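PDB 6CW5: ribokinase from Cryptococcus neoformans var. grubii serotype A, which probably catalyses the ATP- and magnesium-dependent phosphorylation of D-ribose at O-5, giving D-ribose 5-phosphate and ADP. Local coordinates for residues T133-Y138 with T157-S162; K92-K97 with Y125-T130; W191-E196 with G285-G290. One frame throughout, in Å; residues are numbered along the deposited sequence.

Contact 1 of 3, residues T133-Y138 with T157-S162; sequences TSLATY and TAAGQS
Leu135 reaches out of an irregular loop and sets one methyl group against the last turn of the helix at Ala158 and Ala159. Its CB starts in that direction, while CA lies at the edge of the Tyr138 ring, in the plane of the ring. Leu135 CG, 4.5 Å from Ala158 CB, stops just short of the helix. There the branches part. With chi2 at -175°, CD1 extends the line of CA, CB and CG toward the helix, whereas CD2 turns aside, nearer to the ring of Tyr138. Leu135 CD1 therefore carries the contact alone: it lies 3.7 Å from Ala158 CB, 4.1 Å from Ala159 CB and 3.5 Å from Ala159 N, at the corner between two consecutive residues. Alanine suits both positions, because its short side chain lets the methyl come down onto the helix backbone.

Each segment is braced from within. Ser134 OG accepts the N-H of Ala136 in an ST turn, and a type I turn then runs from Leu135 to Tyr138, closed by a bond from Tyr138 N to Leu135 O. Across from it, Ser162 OG gives its proton to Ala158 O at 2.6 Å, tilted 24° from the carbonyl plane, so a side-chain hydroxyl, four residues on, serves the carbonyl of Ala158.

Helix 149-161 joins the neighbouring parallel strands 140-143 and 167-170 in a beta-alpha-beta crossover, and Leu135 also touches Leu16 on strand 15-18. The contact thus ties the loop that enters the crossover to its helix, away from the annotated sites, although a phosphate ion, probably from the crystallisation liquor, lies about 6 Å from the Ala158 side chain. No hydrogen bond spans the two segments: they are held by dispersion between methyl groups and by burial of apolar surface.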
loop_
_atom_site.group_PDB
_atom_site.type_symbol
_atom_site.label_atom_id
_atom_site.label_comp_id
_atom_site.label_asym_id
_atom_site.label_seq_id
_atom_site.Cartn_x
_atom_site.Cartn_y
_atom_site.Cartn_z
ATOM N N THR A 133 9.863 -0.758 -7.349
ATOM C CA THR A 133 9.372 0.157 -8.377
ATOM C C THR A 133 10.219 1.425 -8.330
ATOM O O THR A 133 10.340 2.070 -7.285
ATOM C CB THR A 133 7.881 0.457 -8.201
ATOM O OG1 THR A 133 7.131 -0.772 -8.283
ATOM C CG2 THR A 133 7.389 1.408 -9.303
ATOM N N SER A 134 10.910 1.698 -9.418
ATOM C CA SER A 134 11.753 2.868 -9.528
ATOM C C SER A 134 10.960 3.940 -10.240
ATOM O O SER A 134 10.177 3.650 -11.154
ATOM C CB SER A 134 13.026 2.564 -10.308
ATOM O OG SER A 134 13.838 3.727 -10.453
ATOM N N LEU A 135 11.142 5.172 -9.797
ATOM C CA LEU A 135 10.580 6.313 -10.495
ATOM C C LEU A 135 11.635 7.030 -11.313
ATOM O O LEU A 135 11.397 8.152 -11.772
ATOM C CB LEU A 135 9.929 7.273 -9.495
ATOM C CG LEU A 135 8.798 6.643 -8.695
ATOM C CD1 LEU A 135 8.153 7.697 -7.825
ATOM C CD2 LEU A 135 7.721 5.983 -9.594
ATOM N N ALA A 136 12.794 6.385 -11.514
ATOM C CA ALA A 136 13.968 7.073 -12.036
ATOM C C ALA A 136 13.709 7.724 -13.390
ATOM O O ALA A 136 14.260 8.791 -13.677
ATOM C CB ALA A 136 15.142 6.095 -12.138
ATOM N N THR A 137 12.897 7.098 -14.247
ATOM C CA THR A 137 12.726 7.640 -15.593
ATOM C C THR A 137 11.622 8.686 -15.676
ATOM O O THR A 137 11.409 9.260 -16.751
ATOM C CB THR A 137 12.433 6.519 -16.595
ATOM O OG1 THR A 137 11.182 5.901 -16.286
ATOM C CG2 THR A 137 13.523 5.454 -16.558
ATOM N N TYR A 138 10.919 8.956 -14.585
ATOM C CA TYR A 138 9.710 9.772 -14.626
ATOM C C TYR A 138 9.934 11.153 -14.028
ATOM O O TYR A 138 10.651 11.302 -13.035
ATOM C CB TYR A 138 8.574 9.081 -13.877
ATOM C CG TYR A 138 8.288 7.733 -14.470
ATOM C CD1 TYR A 138 7.697 7.623 -15.729
ATOM C CD2 TYR A 138 8.646 6.569 -13.799
ATOM C CE1 TYR A 138 7.433 6.386 -16.282
ATOM C CE2 TYR A 138 8.385 5.319 -14.348
ATOM C CZ TYR A 138 7.788 5.242 -15.589
ATOM O OH TYR A 138 7.542 4.018 -16.146
ATOM N N THR A 157 4.398 9.104 -2.180
ATOM C CA THR A 157 5.500 9.358 -1.245
ATOM C C THR A 157 6.843 9.212 -1.935
ATOM O O THR A 157 7.756 10.039 -1.741
ATOM C CB THR A 157 5.376 8.393 -0.062
ATOM O OG1 THR A 157 4.115 8.641 0.593
ATOM C CG2 THR A 157 6.515 8.625 0.938
ATOM N N ALA A 158 6.987 8.177 -2.762
ATOM C CA ALA A 158 8.231 8.004 -3.504
ATOM C C ALA A 158 8.472 9.174 -4.451
ATOM O O ALA A 158 9.627 9.594 -4.667
ATOM C CB ALA A 158 8.188 6.685 -4.290
ATOM N N ALA A 159 7.398 9.688 -5.049
ATOM C CA ALA A 159 7.510 10.823 -5.951
ATOM C C ALA A 159 7.974 12.059 -5.192
ATOM O O ALA A 159 8.878 12.780 -5.640
ATOM C CB ALA A 159 6.158 11.069 -6.638
ATOM N N GLY A 160 7.385 12.300 -4.020
ATOM C CA GLY A 160 7.719 13.501 -3.273
ATOM C C GLY A 160 9.084 13.431 -2.649
ATOM O O GLY A 160 9.720 14.466 -2.426
ATOM N N GLN A 161 9.570 12.218 -2.368
ATOM C CA GLN A 161 10.883 12.061 -1.759
ATOM C C GLN A 161 11.996 11.841 -2.767
ATOM O O GLN A 161 13.148 11.695 -2.359
ATOM C CB GLN A 161 10.861 10.908 -0.756
ATOM C CG GLN A 161 9.890 11.170 0.380
ATOM C CD GLN A 161 9.858 10.054 1.385
ATOM O OE1 GLN A 161 10.206 8.899 1.084
ATOM N NE2 GLN A 161 9.441 10.380 2.590
ATOM N N SER A 162 11.695 11.841 -4.059
ATOM C CA SER A 162 12.745 11.742 -5.058
ATOM C C SER A 162 13.566 13.022 -5.107
ATOM O O SER A 162 13.163 14.078 -4.612
ATOM C CB SER A 162 12.174 11.466 -6.443
ATOM O OG SER A 162 11.435 10.259 -6.424
#

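Contact 2 of 3, residues K92-K97 with Y125-T130; sequences KLKIVK and YLPSPT
Val96 lays both of its methyl groups over one face of the Tyr125 ring. CG2 is 3.7 Å from the ring centroid and 20° off the ring normal, a CH-pi contact displaced toward the CD2 edge of the six-membered ring, where CG2 and Tyr125 CD2 are 3.4 Å apart. CG1 covers the other flank, 3.7 Å from Tyr125 CD1. A beta-branched residue suits this place, since its forked end spreads over the width of a phenol ring. Tyrosine answers with a broad flat surface, brought round by a first torsion that puts CG anti to the backbone N (chi1 169°). The opposite face of the ring has Pro127 N 3.6 Å above it, so the loop folds back on its own aromatic and the ring is sandwiched between strand and loop.

Strand 93-96 is the outermost strand at one end of the large sheet of the ribokinase fold, parallel to strand 66-73. Side chains alternate along it: Lys94 and Val96 face the 125-130 loop, while Leu93 and Ile95 pack on helix 77-85. Tyr125 also touches Ala71 of the adjoining strand, so the loop lies across two strands.

Lys94 plays a double part. Its aliphatic chain crosses Pro127 at about a right angle, with Lys94 CD 4.0 Å from Pro127 CG, and bends at chi3 and chi4 carry the ammonium group back to its own strand. There Lys94 NZ donates to Lys92 O at 2.8 Å, tilted 34° from the carbonyl plane, and forms a salt bridge with Asp69 OD1. The loop also reaches the second subunit: Leu126 packs against Leu126 of that chain, and past the cis peptide before Pro129, Thr130 OG1 hydrogen-bonds to Tyr124 OH and Leu149 N of the same neighbour.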
loop_
_atom_site.group_PDB
_atom_site.type_symbol
_atom_site.label_atom_id
_atom_site.label_comp_id
_atom_site.label_asym_id
_atom_site.label_seq_id
_atom_site.Cartn_x
_atom_site.Cartn_y
_atom_site.Cartn_z
ATOM N N LYS A 92 4.345 -2.237 -17.440
ATOM C CA LYS A 92 3.935 -2.393 -16.049
ATOM C C LYS A 92 2.442 -2.630 -15.911
ATOM O O LYS A 92 1.914 -2.526 -14.801
ATOM C CB LYS A 92 4.327 -1.159 -15.235
ATOM C CG LYS A 92 5.820 -0.806 -15.325
ATOM C CD LYS A 92 6.678 -1.777 -14.567
ATOM C CE LYS A 92 8.115 -1.244 -14.450
ATOM N NZ LYS A 92 8.816 -1.148 -15.773
ATOM N N LEU A 93 1.747 -2.927 -17.009
ATOM C CA LEU A 93 0.316 -3.242 -16.971
ATOM C C LEU A 93 0.219 -4.765 -16.963
ATOM O O LEU A 93 0.346 -5.427 -18.003
ATOM C CB LEU A 93 -0.433 -2.605 -18.137
ATOM C CG LEU A 93 -1.947 -2.881 -18.151
ATOM C CD1 LEU A 93 -2.603 -2.346 -16.883
ATOM C CD2 LEU A 93 -2.596 -2.271 -19.368
ATOM N N LYS A 94 0.034 -5.315 -15.765
ATOM C CA LYS A 94 0.136 -6.739 -15.540
ATOM C C LYS A 94 -1.157 -7.418 -15.959
ATOM O O LYS A 94 -2.243 -6.871 -15.767
ATOM C CB LYS A 94 0.430 -7.015 -14.064
ATOM C CG LYS A 94 1.845 -6.504 -13.647
ATOM C CD LYS A 94 1.984 -6.228 -12.154
ATOM C CE LYS A 94 1.329 -4.913 -11.727
ATOM N NZ LYS A 94 2.024 -3.675 -12.200
ATOM N N ILE A 95 -1.030 -8.623 -16.514
ATOM C CA ILE A 95 -2.181 -9.448 -16.857
ATOM C C ILE A 95 -2.266 -10.560 -15.824
ATOM O O ILE A 95 -1.350 -11.389 -15.711
ATOM C CB ILE A 95 -2.059 -10.012 -18.277
ATOM C CG1 ILE A 95 -1.947 -8.859 -19.288
ATOM C CG2 ILE A 95 -3.248 -10.893 -18.582
ATOM C CD1 ILE A 95 -1.544 -9.314 -20.698
ATOM N N VAL A 96 -3.372 -10.607 -15.097
ATOM C CA VAL A 96 -3.499 -11.454 -13.917
ATOM C C VAL A 96 -4.337 -12.661 -14.279
ATOM O O VAL A 96 -5.491 -12.513 -14.688
ATOM C CB VAL A 96 -4.141 -10.695 -12.748
ATOM C CG1 VAL A 96 -4.157 -11.569 -11.510
ATOM C CG2 VAL A 96 -3.383 -9.412 -12.494
ATOM N N LYS A 97 -3.763 -13.843 -14.097
ATOM C CA LYS A 97 -4.484 -15.076 -14.339
ATOM C C LYS A 97 -5.588 -15.266 -13.303
ATOM O O LYS A 97 -5.423 -14.928 -12.128
ATOM C CB LYS A 97 -3.511 -16.254 -14.301
ATOM N N TYR A 125 -5.284 -5.877 -7.472
ATOM C CA TYR A 125 -4.237 -6.892 -7.424
ATOM C C TYR A 125 -2.879 -6.257 -7.188
ATOM O O TYR A 125 -2.534 -5.246 -7.800
ATOM C CB TYR A 125 -4.200 -7.640 -8.734
ATOM C CG TYR A 125 -2.995 -8.546 -8.927
ATOM C CD1 TYR A 125 -2.983 -9.846 -8.401
ATOM C CD2 TYR A 125 -1.897 -8.129 -9.674
ATOM C CE1 TYR A 125 -1.897 -10.704 -8.618
ATOM C CE2 TYR A 125 -0.804 -9.005 -9.902
ATOM C CZ TYR A 125 -0.810 -10.265 -9.357
ATOM O OH TYR A 125 0.271 -11.121 -9.572
ATOM N N LEU A 126 -2.109 -6.866 -6.299
ATOM C CA LEU A 126 -0.728 -6.502 -6.096
ATOM C C LEU A 126 0.084 -7.784 -6.203
ATOM O O LEU A 126 -0.238 -8.789 -5.539
ATOM C CB LEU A 126 -0.526 -5.840 -4.727
ATOM C CG LEU A 126 -1.177 -4.466 -4.634
ATOM C CD1 LEU A 126 -1.032 -3.923 -3.222
ATOM C CD2 LEU A 126 -0.532 -3.546 -5.626
ATOM N N PRO A 127 1.128 -7.809 -7.019
ATOM C CA PRO A 127 1.892 -9.048 -7.186
ATOM C C PRO A 127 2.777 -9.332 -5.990
ATOM O O PRO A 127 3.294 -8.418 -5.341
ATOM C CB PRO A 127 2.747 -8.771 -8.433
ATOM C CG PRO A 127 2.930 -7.274 -8.419
ATOM C CD PRO A 127 1.578 -6.744 -7.933
ATOM N N SER A 128 2.960 -10.651 -5.709
ATOM C CA SER A 128 3.893 -11.105 -4.691
ATOM C C SER A 128 5.114 -11.744 -5.352
ATOM O O SER A 128 4.963 -12.440 -6.356
ATOM C CB SER A 128 3.208 -12.127 -3.767
ATOM O OG SER A 128 4.154 -12.747 -2.900
ATOM N N PRO A 129 6.337 -11.508 -4.847
ATOM C CA PRO A 129 6.652 -10.524 -3.792
ATOM C C PRO A 129 6.514 -9.136 -4.322
ATOM O O PRO A 129 6.418 -8.963 -5.537
ATOM C CB PRO A 129 8.109 -10.823 -3.464
ATOM C CG PRO A 129 8.646 -11.256 -4.762
ATOM C CD PRO A 129 7.560 -12.117 -5.380
ATOM N N THR A 130 6.451 -8.156 -3.429
ATOM C CA THR A 130 6.340 -6.781 -3.867
ATOM C C THR A 130 7.654 -6.389 -4.522
ATOM O O THR A 130 8.703 -6.464 -3.872
ATOM C CB THR A 130 6.056 -5.864 -2.690
ATOM O OG1 THR A 130 4.838 -6.278 -2.067
ATOM C CG2 THR A 130 5.893 -4.413 -3.192
#

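Contact 3 of 3, residues W191-E196 with G285-G290; sequences WLIVNE and GYFVAG
Phe287 of helix 279-292 packs on Trp191 and Ile193 of strand 191-195, a helix-on-sheet contact within the alpha/beta core of the ribokinase (PfkB) fold. Two kinds of interaction carry it, both apolar.

The aromatic one is a T-shaped stack. The edge of Phe287 is directed at one face of Trp191, with the phenyl and five-membered ring centroids 5.1 Å apart and the planes at 82°. CZ stands 3.7 Å above the indole plane; its closest atom there is Trp191 CD2, at 3.8 Å, and CE2 lies 3.9 Å from Trp191 CG. The weakly positive C-H edge thus meets the pi cloud of the large indole. Phe287 spans the gap to the sheet because CG is anti to the backbone N (chi1 175°).

The aliphatic interaction comes from Ile193, two residues along and therefore on the same side of the strand as Trp191. Its CD1 methyl lies 3.9 Å from Phe287 CD2, and the two side chains slide past each other in opposite directions. Phe287 also touches Leu297, Leu301 and Cys304 of helix 297-311 and Ile244 of strand 242-246, apolar surroundings that suit a phenylalanine.

The strand leads from this core to the nucleotide site: Asn195 binds ADP, which is absent from this chain. Asn195 is also the N-cap of the next helix, where its OD1 accepts the backbone N-H of Glu198.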
loop_
_atom_site.group_PDB
_atom_site.type_symbol
_atom_site.label_atom_id
_atom_site.label_comp_id
_atom_site.label_asym_id
_atom_site.label_seq_id
_atom_site.Cartn_x
_atom_site.Cartn_y
_atom_site.Cartn_z
ATOM N N TRP A 191 -0.088 18.856 -7.430
ATOM C CA TRP A 191 -1.358 19.352 -7.955
ATOM C C TRP A 191 -2.513 18.474 -7.516
ATOM O O TRP A 191 -2.453 17.251 -7.653
ATOM C CB TRP A 191 -1.358 19.399 -9.484
ATOM C CG TRP A 191 -0.522 20.503 -10.047
ATOM C CD1 TRP A 191 0.748 20.420 -10.535
ATOM C CD2 TRP A 191 -0.925 21.865 -10.185
ATOM N NE1 TRP A 191 1.162 21.667 -10.979
ATOM C CE2 TRP A 191 0.146 22.566 -10.768
ATOM C CE3 TRP A 191 -2.102 22.558 -9.868
ATOM C CZ2 TRP A 191 0.080 23.931 -11.050
ATOM C CZ3 TRP A 191 -2.174 23.913 -10.155
ATOM C CH2 TRP A 191 -1.081 24.585 -10.735
ATOM N N LEU A 192 -3.574 19.105 -7.024
ATOM C CA LEU A 192 -4.842 18.429 -6.768
ATOM C C LEU A 192 -5.823 18.845 -7.855
ATOM O O LEU A 192 -6.005 20.042 -8.091
ATOM C CB LEU A 192 -5.388 18.815 -5.387
ATOM C CG LEU A 192 -6.844 18.434 -5.066
ATOM C CD1 LEU A 192 -6.937 16.905 -4.824
ATOM C CD2 LEU A 192 -7.335 19.196 -3.829
ATOM N N ILE A 193 -6.480 17.871 -8.489
ATOM C CA ILE A 193 -7.527 18.140 -9.471
ATOM C C ILE A 193 -8.841 17.618 -8.909
ATOM O O ILE A 193 -8.983 16.410 -8.666
ATOM C CB ILE A 193 -7.240 17.492 -10.832
ATOM C CG1 ILE A 193 -5.891 17.929 -11.375
ATOM C CG2 ILE A 193 -8.332 17.913 -11.838
ATOM C CD1 ILE A 193 -5.642 17.385 -12.798
ATOM N N VAL A 194 -9.806 18.518 -8.731
ATOM C CA VAL A 194 -11.136 18.186 -8.214
ATOM C C VAL A 194 -12.190 18.921 -9.027
ATOM O O VAL A 194 -11.898 19.910 -9.696
ATOM C CB VAL A 194 -11.291 18.589 -6.725
ATOM C CG1 VAL A 194 -10.480 17.632 -5.841
ATOM C CG2 VAL A 194 -10.850 20.074 -6.490
ATOM N N ASN A 195 -13.451 18.443 -8.941
ATOM C CA ASN A 195 -14.600 19.258 -9.316
ATOM C C ASN A 195 -15.157 19.909 -8.052
ATOM O O ASN A 195 -14.664 19.670 -6.951
ATOM C CB ASN A 195 -15.654 18.417 -10.063
ATOM C CG ASN A 195 -16.172 17.236 -9.234
ATOM O OD1 ASN A 195 -16.382 17.363 -8.034
ATOM N ND2 ASN A 195 -16.369 16.081 -9.877
ATOM N N GLU A 196 -16.189 20.763 -8.194
ATOM C CA GLU A 196 -16.603 21.532 -7.021
ATOM C C GLU A 196 -17.144 20.639 -5.906
ATOM O O GLU A 196 -16.996 20.968 -4.725
ATOM C CB GLU A 196 -17.641 22.595 -7.392
ATOM C CG GLU A 196 -18.991 22.031 -7.788
ATOM C CD GLU A 196 -19.084 21.587 -9.242
ATOM O OE1 GLU A 196 -18.042 21.431 -9.918
ATOM O OE2 GLU A 196 -20.231 21.398 -9.713
ATOM N N GLY A 285 -5.455 14.356 -18.043
ATOM C CA GLY A 285 -4.336 13.947 -18.878
ATOM C C GLY A 285 -3.795 15.077 -19.746
ATOM O O GLY A 285 -2.581 15.231 -19.895
ATOM N N TYR A 286 -4.684 15.888 -20.330
ATOM C CA TYR A 286 -4.212 17.049 -21.081
ATOM C C TYR A 286 -3.507 18.055 -20.177
ATOM O O TYR A 286 -2.540 18.695 -20.608
ATOM C CB TYR A 286 -5.370 17.726 -21.830
ATOM C CG TYR A 286 -5.427 17.299 -23.279
ATOM C CD1 TYR A 286 -4.853 18.089 -24.277
ATOM C CD2 TYR A 286 -6.004 16.079 -23.645
ATOM C CE1 TYR A 286 -4.871 17.686 -25.612
ATOM C CE2 TYR A 286 -6.027 15.665 -24.984
ATOM C CZ TYR A 286 -5.458 16.478 -25.956
ATOM O OH TYR A 286 -5.456 16.093 -27.278
ATOM N N PHE A 287 -3.964 18.204 -18.929
ATOM C CA PHE A 287 -3.279 19.112 -18.015
ATOM C C PHE A 287 -1.868 18.630 -17.720
ATOM O O PHE A 287 -0.917 19.410 -17.758
ATOM C CB PHE A 287 -4.085 19.263 -16.730
ATOM C CG PHE A 287 -3.399 20.102 -15.679
ATOM C CD1 PHE A 287 -3.312 21.483 -15.822
ATOM C CD2 PHE A 287 -2.864 19.512 -14.538
ATOM C CE1 PHE A 287 -2.694 22.270 -14.861
ATOM C CE2 PHE A 287 -2.238 20.283 -13.573
ATOM C CZ PHE A 287 -2.154 21.672 -13.733
ATOM N N VAL A 288 -1.718 17.349 -17.402
ATOM C CA VAL A 288 -0.390 16.785 -17.173
ATOM C C VAL A 288 0.471 16.895 -18.427
ATOM O O VAL A 288 1.642 17.283 -18.361
ATOM C CB VAL A 288 -0.517 15.331 -16.685
ATOM C CG1 VAL A 288 0.850 14.648 -16.659
ATOM C CG2 VAL A 288 -1.179 15.278 -15.294
ATOM N N ALA A 289 -0.092 16.583 -19.599
ATOM C CA ALA A 289 0.700 16.760 -20.811
ATOM C C ALA A 289 1.107 18.213 -21.000
ATOM O O ALA A 289 2.180 18.489 -21.545
ATOM C CB ALA A 289 -0.060 16.279 -22.046
ATOM N N GLY A 290 0.261 19.148 -20.560
ATOM C CA GLY A 290 0.621 20.551 -20.634
ATOM C C GLY A 290 1.728 20.900 -19.660
ATOM O O GLY A 290 2.612 21.692 -19.974
#

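Overall arrangement
Contacts 1 and 2 follow each other along the chain: the loop before strand 140-143 first passes strand 93-96 in contact 2, then meets helix 149-161 in contact 1, their centres about 19 Å apart. Contacts 2 and 3 both reach the nine-stranded sheet, one at its outermost strand and the other well inside it, with centres about 27 Å apart. Contact 3 lies about 20 Å from contact 1, centre to centre, without touching it. It is also the one beside the nucleotide site: the Ile193 side chain is about 5 Å from that of Thr246. Contact 2 is more distant from the predicted ribose site, with about 12 Å between the side chains of Tyr125 and Asn22.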